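Local coordinates for CDC48 domain-containing protein (Pyrococcus horikoshii, PDB 4UZR) that is of unknown function, possibly binds ATP, and assembles into a dodecamer with a 12-bladed beta-propeller, at residues L4-L9 and F48-A53; D85-E90 and V123-D128. All blocks are in the same frame, centred on the assembly; numbering follows the deposited sequence.

In the fold
The chain opens with strand 3-8, and contact 1 brings strand 44-54 back beside it, closing a loop of 38 residues that holds helix 18-26 and strand 36-41. The resulting mixed sheet is completed by strand 65-69. Only after this loop is finished does the chain reach contact 2, where strand 83-89 meets strand 122-126 across a loop of 32 residues containing the other three strands of the first propeller sheet. The two loops lie in series, neither nested nor crossed. Contact 1 ties strands within one sheet; contact 2 packs two sheets together. Their centres lie about 32 Å apart on opposite sides of the chain's centre, yet both touch the same neighbouring subunit.

Contact 1 of 2, residues L4-L9 and F48-A53; sequences LKLKPL and FKVVQA
K5 and Q52 pair across two antiparallel strands and send their side chains side by side over the same face of the sheet. K5 N gives a straight bond to Q52 O (2.9 Å, N-H...O 169°), and Q52 N returns one to K5 O. From there the lysine chain can be followed outward: CB lies 4.1 Å from Q52 CB, CD passes 3.6 Å from Q52 OE1, CE keeps alongside, and NZ bonds to Q52 OE1 at 3.2 Å, approaching nearly along the C=O axis. Both chains are extended beyond CG, which is what lets the two polar ends meet. With K5 cut back to an alanine, Q52 OE1 would probably lose its ammonium partner and the amide would be freer to turn. K7 pairs with K49 through a second set of backbone bonds and has CG wedged between its own backbone N and carbonyl carbon (chi1 73°). This torsion lays the aliphatic stem across V51, with K7 CG 3.6 Å from V51 CG2, while its ammonium makes a weak, long ion pair with E110 of a neighbouring subunit. The opposite face is apolar and buried: L6 CD2 touches V50 CG2 at 3.7 Å, L4 CD2 rests against A53 CB at 3.9 Å, and the P8 ring meets F48, P8 CB to F48 CE2 3.9 Å. I66 and L68 of strand 65-69 continue this layer beside L6 and P8. V51 and Q52 both face K5, so the residue inserted in strand 44-54 forms a classic beta bulge, here turning the corner of a strand in a mixed sheet consistent with the beta-clam of CDC48 domain 2.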
loop_
_atom_site.group_PDB
_atom_site.type_symbol
_atom_site.label_atom_id
_atom_site.label_comp_id
_atom_site.label_asym_id
_atom_site.label_seq_id
_atom_site.Cartn_x
_atom_site.Cartn_y
_atom_site.Cartn_z
ATOM N N LEU A 4 -10.298 -35.335 -21.200
ATOM C CA LEU A 4 -9.034 -35.203 -20.483
ATOM C C LEU A 4 -8.297 -33.926 -20.877
ATOM O O LEU A 4 -8.045 -33.678 -22.055
ATOM C CB LEU A 4 -8.136 -36.415 -20.736
ATOM C CG LEU A 4 -8.464 -37.702 -19.977
ATOM C CD1 LEU A 4 -7.433 -38.779 -20.283
ATOM C CD2 LEU A 4 -8.544 -37.442 -18.481
ATOM N N LYS A 5 -7.952 -33.121 -19.879
ATOM C CA LYS A 5 -7.142 -31.930 -20.084
ATOM C C LYS A 5 -5.803 -32.135 -19.393
ATOM O O LYS A 5 -5.736 -32.222 -18.158
ATOM C CB LYS A 5 -7.851 -30.689 -19.540
ATOM C CG LYS A 5 -9.096 -30.303 -20.327
ATOM C CD LYS A 5 -9.763 -29.062 -19.760
ATOM C CE LYS A 5 -10.965 -28.657 -20.602
ATOM N NZ LYS A 5 -12.016 -27.972 -19.799
ATOM N N LEU A 6 -4.748 -32.205 -20.206
ATOM C CA LEU A 6 -3.414 -32.582 -19.752
ATOM C C LEU A 6 -2.363 -31.527 -20.078
ATOM O O LEU A 6 -2.569 -30.676 -20.944
ATOM C CB LEU A 6 -2.989 -33.880 -20.437
ATOM C CG LEU A 6 -3.931 -35.081 -20.398
ATOM C CD1 LEU A 6 -3.430 -36.151 -21.354
ATOM C CD2 LEU A 6 -4.042 -35.625 -18.985
ATOM N N LYS A 7 -1.226 -31.612 -19.392
ATOM C CA LYS A 7 -0.067 -30.778 -19.693
ATOM C C LYS A 7 1.210 -31.435 -19.174
ATOM O O LYS A 7 1.204 -32.062 -18.115
ATOM C CB LYS A 7 -0.227 -29.374 -19.098
ATOM C CG LYS A 7 -0.082 -29.289 -17.587
ATOM C CD LYS A 7 -0.260 -27.858 -17.096
ATOM C CE LYS A 7 -0.283 -27.791 -15.575
ATOM N NZ LYS A 7 0.847 -26.986 -15.032
ATOM N N PRO A 8 2.312 -31.301 -19.927
ATOM C CA PRO A 8 3.597 -31.876 -19.514
ATOM C C PRO A 8 4.193 -31.090 -18.349
ATOM O O PRO A 8 3.981 -29.882 -18.266
ATOM C CB PRO A 8 4.463 -31.723 -20.764
ATOM C CG PRO A 8 3.885 -30.549 -21.477
ATOM C CD PRO A 8 2.405 -30.609 -21.225
ATOM N N LEU A 9 4.919 -31.765 -17.460
ATOM C CA LEU A 9 5.536 -31.080 -16.326
ATOM C C LEU A 9 6.743 -30.237 -16.756
ATOM O O LEU A 9 6.801 -29.049 -16.437
ATOM C CB LEU A 9 5.898 -32.058 -15.197
ATOM C CG LEU A 9 4.747 -32.811 -14.528
ATOM C CD1 LEU A 9 5.242 -33.579 -13.311
ATOM C CD2 LEU A 9 3.633 -31.853 -14.144
ATOM N N PHE A 48 3.117 -36.022 -17.320
ATOM C CA PHE A 48 1.964 -35.204 -17.671
ATOM C C PHE A 48 1.010 -35.081 -16.488
ATOM O O PHE A 48 0.621 -36.082 -15.886
ATOM C CB PHE A 48 1.219 -35.818 -18.858
ATOM C CG PHE A 48 1.949 -35.696 -20.164
ATOM C CD1 PHE A 48 2.953 -36.593 -20.500
ATOM C CD2 PHE A 48 1.633 -34.686 -21.059
ATOM C CE1 PHE A 48 3.625 -36.486 -21.704
ATOM C CE2 PHE A 48 2.303 -34.571 -22.263
ATOM C CZ PHE A 48 3.300 -35.473 -22.587
ATOM N N LYS A 49 0.634 -33.851 -16.157
ATOM C CA LYS A 49 -0.343 -33.629 -15.099
ATOM C C LYS A 49 -1.742 -33.580 -15.692
ATOM O O LYS A 49 -1.969 -32.942 -16.721
ATOM C CB LYS A 49 -0.054 -32.333 -14.338
ATOM C CG LYS A 49 -0.996 -32.089 -13.162
ATOM C CD LYS A 49 -0.413 -31.094 -12.172
ATOM C CE LYS A 49 -1.369 -30.837 -11.010
ATOM N NZ LYS A 49 -1.196 -31.830 -9.905
ATOM N N VAL A 50 -2.676 -34.275 -15.055
ATOM C CA VAL A 50 -4.062 -34.224 -15.481
ATOM C C VAL A 50 -4.700 -32.960 -14.924
ATOM O O VAL A 50 -5.208 -32.951 -13.801
ATOM C CB VAL A 50 -4.850 -35.458 -15.017
ATOM C CG1 VAL A 50 -6.263 -35.429 -15.583
ATOM C CG2 VAL A 50 -4.129 -36.727 -15.447
ATOM N N VAL A 51 -4.646 -31.891 -15.713
ATOM C CA VAL A 51 -5.192 -30.599 -15.316
ATOM C C VAL A 51 -6.659 -30.750 -14.954
ATOM O O VAL A 51 -7.121 -30.205 -13.950
ATOM C CB VAL A 51 -5.041 -29.550 -16.433
ATOM C CG1 VAL A 51 -5.657 -28.225 -16.009
ATOM C CG2 VAL A 51 -3.580 -29.371 -16.791
ATOM N N GLN A 52 -7.390 -31.501 -15.770
ATOM C CA GLN A 52 -8.782 -31.792 -15.442
ATOM C C GLN A 52 -9.269 -33.090 -16.070
ATOM O O GLN A 52 -8.940 -33.402 -17.208
ATOM C CB GLN A 52 -9.700 -30.631 -15.839
ATOM C CG GLN A 52 -11.135 -30.783 -15.343
ATOM C CD GLN A 52 -12.028 -29.625 -15.745
ATOM O OE1 GLN A 52 -11.843 -29.021 -16.802
ATOM N NE2 GLN A 52 -13.007 -29.311 -14.903
ATOM N N ALA A 53 -10.050 -33.849 -15.313
ATOM C CA ALA A 53 -10.691 -35.041 -15.845
ATOM C C ALA A 53 -12.194 -34.875 -15.695
ATOM O O ALA A 53 -12.697 -34.728 -14.582
ATOM C CB ALA A 53 -10.208 -36.279 -15.111
#

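Contact 2 of 2, residues D85-E90 and V123-D128; sequences DVILDE and VLVRND
I87 and V125 make the apolar centre of this contact, each reaching past the other from its own strand; the two strands run nearly parallel (14°) and their axes come no nearer than 7.7 Å. I87 CG2, anti to the backbone N, meets V125 CG2 at 3.7 Å. The longer branch of I87 runs to V123, where I87 CD1 lies 3.6 Å from V123 O and 4.1 Å from V123 CG1. On the other methyl of V125 sits D89, its CB 3.7 Å from V125 CG1. V94 of strand 92-97 touches both I87 and V125 and extends the apolar layer.

Polar groups gather at the C-terminal ends. The carboxylate of D89 reaches over the same methyl, OD2 at 3.8 Å from V125 CG1. Beyond it, E90 runs alongside N127 where the strands finish.

Between subunits, D85 OD1 forms a salt bridge with K122 of a neighbouring subunit, and L88 packs on R126 of that same chain. The face-to-face packing of two antiparallel sheets, largely through their first strands and repeated between chains, fits adjacent blades of the 12-bladed beta-propeller.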
loop_
_atom_site.group_PDB
_atom_site.type_symbol
_atom_site.label_atom_id
_atom_site.label_comp_id
_atom_site.label_asym_id
_atom_site.label_seq_id
_atom_site.Cartn_x
_atom_site.Cartn_y
_atom_site.Cartn_z
ATOM N N ASP A 85 -23.250 -20.818 3.324
ATOM C CA ASP A 85 -22.551 -19.589 2.971
ATOM C C ASP A 85 -21.041 -19.776 3.038
ATOM O O ASP A 85 -20.541 -20.640 3.757
ATOM C CB ASP A 85 -22.984 -18.441 3.887
ATOM C CG ASP A 85 -22.610 -17.081 3.334
ATOM O OD1 ASP A 85 -22.256 -17.001 2.139
ATOM O OD2 ASP A 85 -22.680 -16.090 4.091
ATOM N N VAL A 86 -20.321 -18.960 2.277
ATOM C CA VAL A 86 -18.869 -19.044 2.221
ATOM C C VAL A 86 -18.255 -17.653 2.290
ATOM O O VAL A 86 -18.695 -16.732 1.599
ATOM C CB VAL A 86 -18.393 -19.751 0.932
ATOM C CG1 VAL A 86 -16.882 -19.661 0.790
ATOM C CG2 VAL A 86 -18.830 -21.201 0.934
ATOM N N ILE A 87 -17.239 -17.505 3.131
ATOM C CA ILE A 87 -16.521 -16.247 3.249
ATOM C C ILE A 87 -15.087 -16.425 2.768
ATOM O O ILE A 87 -14.378 -17.330 3.214
ATOM C CB ILE A 87 -16.520 -15.736 4.702
ATOM C CG1 ILE A 87 -17.955 -15.595 5.217
ATOM C CG2 ILE A 87 -15.787 -14.408 4.801
ATOM C CD1 ILE A 87 -18.052 -15.405 6.715
ATOM N N LEU A 88 -14.665 -15.562 1.852
ATOM C CA LEU A 88 -13.337 -15.653 1.261
ATOM C C LEU A 88 -12.494 -14.437 1.632
ATOM O O LEU A 88 -12.815 -13.309 1.257
ATOM C CB LEU A 88 -13.442 -15.798 -0.258
ATOM C CG LEU A 88 -12.133 -15.885 -1.044
ATOM C CD1 LEU A 88 -11.263 -17.012 -0.511
ATOM C CD2 LEU A 88 -12.415 -16.078 -2.525
ATOM N N ASP A 89 -11.420 -14.673 2.377
ATOM C CA ASP A 89 -10.530 -13.602 2.802
ATOM C C ASP A 89 -9.114 -13.878 2.298
ATOM O O ASP A 89 -8.918 -14.696 1.399
ATOM C CB ASP A 89 -10.550 -13.482 4.331
ATOM C CG ASP A 89 -10.149 -12.100 4.823
ATOM O OD1 ASP A 89 -8.952 -11.757 4.736
ATOM O OD2 ASP A 89 -11.039 -11.355 5.287
ATOM N N GLU A 90 -8.133 -13.196 2.880
ATOM C CA GLU A 90 -6.742 -13.329 2.461
ATOM C C GLU A 90 -6.187 -14.701 2.829
ATOM O O GLU A 90 -5.810 -14.937 3.978
ATOM C CB GLU A 90 -5.896 -12.216 3.083
ATOM C CG GLU A 90 -6.294 -10.822 2.621
ATOM C CD GLU A 90 -5.910 -9.733 3.604
ATOM O OE1 GLU A 90 -5.648 -10.056 4.781
ATOM O OE2 GLU A 90 -5.876 -8.551 3.198
ATOM N N VAL A 123 -20.803 -14.998 11.771
ATOM C CA VAL A 123 -19.407 -15.388 11.601
ATOM C C VAL A 123 -18.630 -14.260 10.919
ATOM O O VAL A 123 -18.962 -13.845 9.808
ATOM C CB VAL A 123 -19.264 -16.693 10.785
ATOM C CG1 VAL A 123 -17.803 -16.981 10.490
ATOM C CG2 VAL A 123 -19.894 -17.860 11.531
ATOM N N LEU A 124 -17.602 -13.763 11.599
ATOM C CA LEU A 124 -16.798 -12.652 11.104
ATOM C C LEU A 124 -15.394 -13.120 10.737
ATOM O O LEU A 124 -14.831 -13.992 11.395
ATOM C CB LEU A 124 -16.716 -11.552 12.163
ATOM C CG LEU A 124 -18.036 -10.933 12.627
ATOM C CD1 LEU A 124 -17.789 -9.902 13.713
ATOM C CD2 LEU A 124 -18.774 -10.305 11.456
ATOM N N VAL A 125 -14.836 -12.546 9.677
ATOM C CA VAL A 125 -13.498 -12.912 9.227
ATOM C C VAL A 125 -12.666 -11.674 8.910
ATOM O O VAL A 125 -13.117 -10.782 8.196
ATOM C CB VAL A 125 -13.545 -13.814 7.968
ATOM C CG1 VAL A 125 -12.140 -14.211 7.542
ATOM C CG2 VAL A 125 -14.390 -15.052 8.219
ATOM N N ARG A 126 -11.451 -11.628 9.451
ATOM C CA ARG A 126 -10.496 -10.562 9.156
ATOM C C ARG A 126 -9.063 -11.034 9.362
ATOM O O ARG A 126 -8.667 -11.353 10.483
ATOM C CB ARG A 126 -10.762 -9.319 10.009
ATOM C CG ARG A 126 -9.701 -8.239 9.833
ATOM C CD ARG A 126 -9.982 -7.011 10.679
ATOM N NE ARG A 126 -9.909 -5.778 9.899
ATOM C CZ ARG A 126 -8.793 -5.076 9.727
ATOM N NH1 ARG A 126 -7.656 -5.484 10.276
ATOM N NH2 ARG A 126 -8.811 -3.965 9.004
ATOM N N ASN A 127 -8.302 -11.082 8.273
ATOM C CA ASN A 127 -6.911 -11.533 8.298
ATOM C C ASN A 127 -6.748 -12.967 8.800
ATOM O O ASN A 127 -7.139 -13.923 8.124
ATOM C CB ASN A 127 -6.031 -10.575 9.112
ATOM C CG ASN A 127 -6.032 -9.162 8.557
ATOM O OD1 ASN A 127 -6.240 -8.953 7.362
ATOM N ND2 ASN A 127 -5.799 -8.184 9.426
ATOM N N ASP A 128 -6.163 -13.107 9.984
ATOM C CA ASP A 128 -5.901 -14.415 10.569
ATOM C C ASP A 128 -6.988 -14.823 11.560
ATOM O O ASP A 128 -6.957 -15.924 12.104
ATOM C CB ASP A 128 -4.542 -14.414 11.274
ATOM C CG ASP A 128 -3.379 -14.343 10.304
ATOM O OD1 ASP A 128 -3.581 -14.639 9.108
ATOM O OD2 ASP A 128 -2.261 -13.993 10.739
#